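Local coordinates for cell surface protein (Faecalibacterium prausnitzii A2-165, PDB 4GT6), which is of unknown function but, as a leucine-rich-repeat protein of the bacterial cell surface, probably binds other proteins through its extracellular repeat region, at residues K90-I94 and L116-I121; A191-I196 and D213-Y217. All blocks are in the same frame, centred on the assembly; numbering follows the deposited sequence.

Contact 1: residues K90-I94 and L116-I121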
loop_
_atom_site.group_PDB
_atom_site.type_symbol
_atom_site.label_atom_id
_atom_site.label_comp_id
_atom_site.label_asym_id
_atom_site.label_seq_id
_atom_site.Cartn_x
_atom_site.Cartn_y
_atom_site.Cartn_z
ATOM N N LYS A 90 -7.527 -9.901 -19.184
ATOM C CA LYS A 90 -6.144 -10.426 -19.189
ATOM C C LYS A 90 -5.126 -9.459 -19.740
ATOM O O LYS A 90 -3.972 -9.459 -19.297
ATOM C CB LYS A 90 -6.040 -11.695 -20.077
ATOM C CG LYS A 90 -6.951 -12.875 -19.727
ATOM C CD LYS A 90 -6.657 -13.418 -18.350
ATOM C CE LYS A 90 -7.246 -14.798 -18.101
ATOM N NZ LYS A 90 -6.910 -15.264 -16.710
ATOM N N ARG A 91 -5.522 -8.683 -20.757
ATOM C CA ARG A 91 -4.577 -7.824 -21.463
ATOM C C ARG A 91 -5.214 -6.562 -21.998
ATOM O O ARG A 91 -6.382 -6.568 -22.411
ATOM C CB ARG A 91 -3.925 -8.610 -22.634
ATOM C CG ARG A 91 -4.872 -8.999 -23.797
ATOM C CD ARG A 91 -4.328 -10.091 -24.725
ATOM N NE ARG A 91 -4.068 -11.326 -23.983
ATOM C CZ ARG A 91 -4.979 -12.259 -23.705
ATOM N NH1 ARG A 91 -6.221 -12.146 -24.164
ATOM N NH2 ARG A 91 -4.653 -13.311 -22.971
ATOM N N VAL A 92 -4.428 -5.502 -22.027
ATOM C CA VAL A 92 -4.807 -4.211 -22.576
ATOM C C VAL A 92 -3.694 -3.915 -23.555
ATOM O O VAL A 92 -2.580 -3.657 -23.103
ATOM C CB VAL A 92 -4.992 -3.130 -21.477
ATOM C CG1 VAL A 92 -5.309 -1.794 -22.117
ATOM C CG2 VAL A 92 -6.112 -3.524 -20.518
ATOM N N THR A 93 -3.948 -4.031 -24.876
ATOM C CA THR A 93 -2.883 -3.839 -25.863
ATOM C C THR A 93 -3.129 -2.651 -26.797
ATOM O O THR A 93 -4.204 -2.078 -26.804
ATOM C CB THR A 93 -2.736 -5.105 -26.711
ATOM O OG1 THR A 93 -3.966 -5.364 -27.398
ATOM C CG2 THR A 93 -2.270 -6.316 -25.893
ATOM N N ILE A 94 -2.119 -2.307 -27.605
ATOM C CA ILE A 94 -2.255 -1.220 -28.570
ATOM C C ILE A 94 -2.541 -1.828 -29.916
ATOM O O ILE A 94 -1.854 -2.761 -30.330
ATOM C CB ILE A 94 -1.011 -0.272 -28.606
ATOM C CG1 ILE A 94 -0.597 0.213 -27.177
ATOM C CG2 ILE A 94 -1.260 0.923 -29.557
ATOM C CD1 ILE A 94 -1.660 1.082 -26.433
ATOM N N LEU A 116 -5.377 -9.219 -14.815
ATOM C CA LEU A 116 -4.660 -8.404 -15.789
ATOM C C LEU A 116 -3.137 -8.649 -15.686
ATOM O O LEU A 116 -2.573 -8.534 -14.610
ATOM C CB LEU A 116 -5.015 -6.922 -15.557
ATOM C CG LEU A 116 -4.338 -5.896 -16.450
ATOM C CD1 LEU A 116 -4.734 -6.081 -17.965
ATOM C CD2 LEU A 116 -4.671 -4.485 -15.953
ATOM N N THR A 117 -2.522 -9.098 -16.779
ATOM C CA THR A 117 -1.075 -9.398 -16.781
ATOM C C THR A 117 -0.277 -8.539 -17.772
ATOM O O THR A 117 0.905 -8.284 -17.531
ATOM C CB THR A 117 -0.812 -10.884 -17.095
ATOM O OG1 THR A 117 -1.410 -11.231 -18.351
ATOM C CG2 THR A 117 -1.325 -11.813 -16.005
ATOM N N ASP A 118 -0.906 -8.125 -18.882
ATOM C CA ASP A 118 -0.234 -7.371 -19.943
ATOM C C ASP A 118 -0.759 -5.957 -20.011
ATOM O O ASP A 118 -1.914 -5.749 -20.389
ATOM C CB ASP A 118 -0.415 -8.080 -21.302
ATOM C CG ASP A 118 0.086 -9.515 -21.364
ATOM O OD1 ASP A 118 0.896 -9.905 -20.492
ATOM O OD2 ASP A 118 -0.323 -10.245 -22.291
ATOM N N ILE A 119 0.088 -4.980 -19.647
ATOM C CA ILE A 119 -0.295 -3.569 -19.670
ATOM C C ILE A 119 0.748 -2.677 -20.411
ATOM O O ILE A 119 1.316 -1.782 -19.781
ATOM C CB ILE A 119 -0.585 -3.014 -18.239
ATOM C CG1 ILE A 119 0.514 -3.374 -17.220
ATOM C CG2 ILE A 119 -1.943 -3.433 -17.771
ATOM C CD1 ILE A 119 0.541 -2.473 -15.915
ATOM N N PRO A 120 0.919 -2.791 -21.752
ATOM C CA PRO A 120 1.859 -1.875 -22.462
ATOM C C PRO A 120 1.477 -0.389 -22.444
ATOM O O PRO A 120 2.290 0.449 -22.801
ATOM C CB PRO A 120 1.817 -2.374 -23.904
ATOM C CG PRO A 120 0.466 -3.082 -24.031
ATOM C CD PRO A 120 0.337 -3.773 -22.690
ATOM N N ILE A 121 0.266 -0.054 -22.043
ATOM C CA ILE A 121 -0.223 1.325 -21.959
ATOM C C ILE A 121 0.636 2.190 -20.980
ATOM O O ILE A 121 0.526 3.414 -20.993
ATOM C CB ILE A 121 -1.720 1.349 -21.556
ATOM C CG1 ILE A 121 -1.949 0.603 -20.244
ATOM C CG2 ILE A 121 -2.589 0.774 -22.684
ATOM C CD1 ILE A 121 -3.073 1.077 -19.472
#
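Ile121 CG2 is the bump that fills the hollow between Val92 and Ile94: it lies 3.8 Å from Val92 CG1 and 3.9 Å from Ile94 CD1, each chain meeting it at a slant. Val92 straddles two neighbours. Its CG1, anti to the backbone N (chi1 177°), faces Ile121, while Val92 CG2 turns the other way to meet Leu116 CD1 at 3.9 Å. That leucine methyl also lies against the Lys90 carbonyl. Alongside this apolar packing runs a short backbone seam. Thr117 N donates almost straight to Lys90 O at 2.9 Å, and Asp118 N adds a weak bond to the same oxygen; Val92 N then donates to Asp118 O at 3.0 Å. The pairing stops there, because Pro120 has no N-H to give. Instead its ring packs against the strand, Pro120 CD just 2.9 Å from Val92 O and Pro120 CG 3.9 Å from Thr93 CA. An alanine in its place would probably lose this ring contact, opening a gap beside Val92 O and leaving the turn into Ile121 less fixed. On the outer side Arg91 CB and Asp118 CB touch at 3.8 Å; in the conformers given, the two charged ends are near each other but do not form a salt bridge. The contact joins successive turns of the leucine-rich-repeat solenoid. Strand 91-94, at the edge of a parallel sheet, has strand 68-71 along one flank and 116-121 along another; Phe110 packs on both Val92 and Ile121, and Ile71 touches the same two side chains.

Contact 2: residues A191-I196 and D213-Y217; sequences AKVTRI and DSESY. With EDO (1,2-ethanediol), chain F.
Ser214 OG donates to Val193 O over 2.7 Å, in the carbonyl plane, and accepts from Tyr217 N at 3.0 Å, with a weaker bond from Ser216 N. The hydroxyl stands anti to the backbone N of its own residue (chi1 170°), which lets it close an ST motif while reaching across to the other segment. Beyond it the Tyr217 ring lies against Ile196: Ile196 CG1 sits 3.6 Å above the centroid of the ring in a CH-pi contact, and Ile196 CD1 touches Tyr217 CD1, also at 3.6 Å. Thr194 O meets the ring edge in its plane, while Val193 CG1 packs by Tyr217 CD2. The phenol oxygen accepts from Ile196 N at 3.0 Å and is also bonded to Glu226, so both ends of the tyrosine are tied down. Waters bridge the two segments, one joining Ala191 O to Glu215 N and another joining Thr194 O to Ser216 OG. A 1,2-ethanediol molecule donates to Ile196 O. The contact links consecutive solenoid turns: the short, weakly bonded strand 195-196 is an outer strand of a parallel sheet, next to 173-174, Ile196 and Ser214 both rest on Ile189 of strand 186-189, and Ser216 bonds through its backbone to Lys227 of strand 224-227.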
loop_
_atom_site.group_PDB
_atom_site.type_symbol
_atom_site.label_atom_id
_atom_site.label_comp_id
_atom_site.label_asym_id
_atom_site.label_seq_id
_atom_site.Cartn_x
_atom_site.Cartn_y
_atom_site.Cartn_z
ATOM N N ALA A 191 16.856 8.856 -6.019
ATOM C CA ALA A 191 17.452 10.031 -5.362
ATOM C C ALA A 191 16.511 11.186 -5.046
ATOM O O ALA A 191 16.678 11.819 -4.005
ATOM C CB ALA A 191 18.618 10.563 -6.190
ATOM N N LYS A 192 15.519 11.450 -5.905
ATOM C CA LYS A 192 14.649 12.613 -5.712
ATOM C C LYS A 192 13.449 12.371 -4.795
ATOM O O LYS A 192 12.652 13.286 -4.599
ATOM C CB LYS A 192 14.176 13.123 -7.077
ATOM C CG LYS A 192 15.293 13.916 -7.774
ATOM C CD LYS A 192 15.134 14.009 -9.289
ATOM C CE LYS A 192 13.778 14.472 -9.761
ATOM N NZ LYS A 192 13.854 15.766 -10.470
ATOM N N VAL A 193 13.314 11.175 -4.218
ATOM C CA VAL A 193 12.182 10.930 -3.329
ATOM C C VAL A 193 12.315 11.778 -2.036
ATOM O O VAL A 193 13.303 11.645 -1.293
ATOM C CB VAL A 193 12.013 9.423 -3.019
ATOM C CG1 VAL A 193 10.941 9.224 -1.926
ATOM C CG2 VAL A 193 11.629 8.655 -4.301
ATOM N N THR A 194 11.321 12.640 -1.775
ATOM C CA THR A 194 11.325 13.484 -0.564
ATOM C C THR A 194 10.118 13.189 0.323
ATOM O O THR A 194 10.002 13.767 1.417
ATOM C CB THR A 194 11.393 14.981 -0.902
ATOM O OG1 THR A 194 10.259 15.310 -1.710
ATOM C CG2 THR A 194 12.725 15.380 -1.567
ATOM N N ARG A 195 9.229 12.282 -0.134
ATOM C CA ARG A 195 8.066 11.877 0.653
ATOM C C ARG A 195 7.735 10.421 0.396
ATOM O O ARG A 195 7.620 9.991 -0.753
ATOM C CB ARG A 195 6.831 12.764 0.361
ATOM C CG ARG A 195 5.540 12.267 1.051
ATOM C CD ARG A 195 4.426 13.299 1.020
ATOM N NE ARG A 195 3.896 13.482 -0.335
ATOM C CZ ARG A 195 4.178 14.512 -1.125
ATOM N NH1 ARG A 195 4.982 15.481 -0.702
ATOM N NH2 ARG A 195 3.668 14.577 -2.347
ATOM N N ILE A 196 7.560 9.668 1.474
ATOM C CA ILE A 196 7.058 8.292 1.407
ATOM C C ILE A 196 5.897 8.269 2.389
ATOM O O ILE A 196 6.103 8.486 3.584
ATOM C CB ILE A 196 8.103 7.168 1.681
ATOM C CG1 ILE A 196 9.298 7.243 0.699
ATOM C CG2 ILE A 196 7.398 5.790 1.619
ATOM C CD1 ILE A 196 10.349 6.090 0.804
ATOM N N ASP A 213 18.915 5.961 -2.905
ATOM C CA ASP A 213 19.794 7.071 -3.275
ATOM C C ASP A 213 19.253 8.370 -2.674
ATOM O O ASP A 213 19.808 9.433 -2.921
ATOM C CB ASP A 213 19.887 7.204 -4.806
ATOM C CG ASP A 213 20.549 6.041 -5.508
ATOM O OD1 ASP A 213 21.428 5.410 -4.907
ATOM O OD2 ASP A 213 20.161 5.746 -6.635
ATOM N N SER A 214 18.145 8.294 -1.926
ATOM C CA SER A 214 17.491 9.465 -1.342
ATOM C C SER A 214 18.086 9.846 0.002
ATOM O O SER A 214 18.150 8.996 0.899
ATOM C CB SER A 214 15.999 9.194 -1.164
ATOM O OG SER A 214 15.408 10.223 -0.385
ATOM N N GLU A 215 18.465 11.137 0.161
ATOM C CA GLU A 215 18.989 11.620 1.442
ATOM C C GLU A 215 17.855 11.711 2.479
ATOM O O GLU A 215 18.115 11.573 3.677
ATOM C CB GLU A 215 19.687 12.975 1.276
ATOM C CG GLU A 215 20.994 12.890 0.499
ATOM C CD GLU A 215 22.209 12.393 1.264
ATOM O OE1 GLU A 215 22.405 12.814 2.427
ATOM O OE2 GLU A 215 22.988 11.603 0.682
ATOM N N SER A 216 16.585 11.906 2.026
ATOM C CA SER A 216 15.439 11.978 2.938
ATOM C C SER A 216 15.007 10.606 3.401
ATOM O O SER A 216 14.414 10.483 4.478
ATOM C CB SER A 216 14.242 12.644 2.256
ATOM O OG SER A 216 14.493 14.016 2.048
ATOM N N TYR A 217 15.257 9.570 2.579
ATOM C CA TYR A 217 14.827 8.213 2.918
ATOM C C TYR A 217 15.983 7.261 2.736
ATOM O O TYR A 217 15.998 6.464 1.795
ATOM C CB TYR A 217 13.586 7.793 2.078
ATOM C CG TYR A 217 12.351 8.554 2.509
ATOM C CD1 TYR A 217 11.527 8.070 3.527
ATOM C CD2 TYR A 217 12.061 9.807 1.975
ATOM C CE1 TYR A 217 10.406 8.785 3.945
ATOM C CE2 TYR A 217 10.979 10.554 2.430
ATOM C CZ TYR A 217 10.145 10.033 3.401
ATOM O OH TYR A 217 9.081 10.783 3.820
HETATM C C1 EDO F . 6.004 4.709 5.626
HETATM O O1 EDO F . 5.106 3.942 6.475
HETATM C C2 EDO F . 5.980 6.212 6.054
HETATM O O2 EDO F . 7.103 6.981 5.600
HETATM O O HOH W 1 18.496 12.811 -2.233
HETATM O O HOH W 2 18.285 7.630 -8.103
HETATM O O HOH W 3 15.898 13.691 -0.210
HETATM O O HOH W 4 11.842 14.951 2.882
#

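In the fold
Contact 1 and contact 2 lie one after the other along the chain without overlapping, and they do not touch: their centres are 31 Å apart and their nearest atoms about 20 Å. Each joins neighbouring turns of the same solenoid, but by different means. Residues 90-94 and 116-121 meet through a backbone bridge and interlocking aliphatic chains, whereas 191-196 and 213-217 rely on a serine hydroxyl, a tyrosine and several waters. No active site is known here. The sodium ion of this entry is bound by Ser297 and Glu320, which belong to neither contact, and the 1,2-ethanediol molecules probably come from the crystallisation liquor.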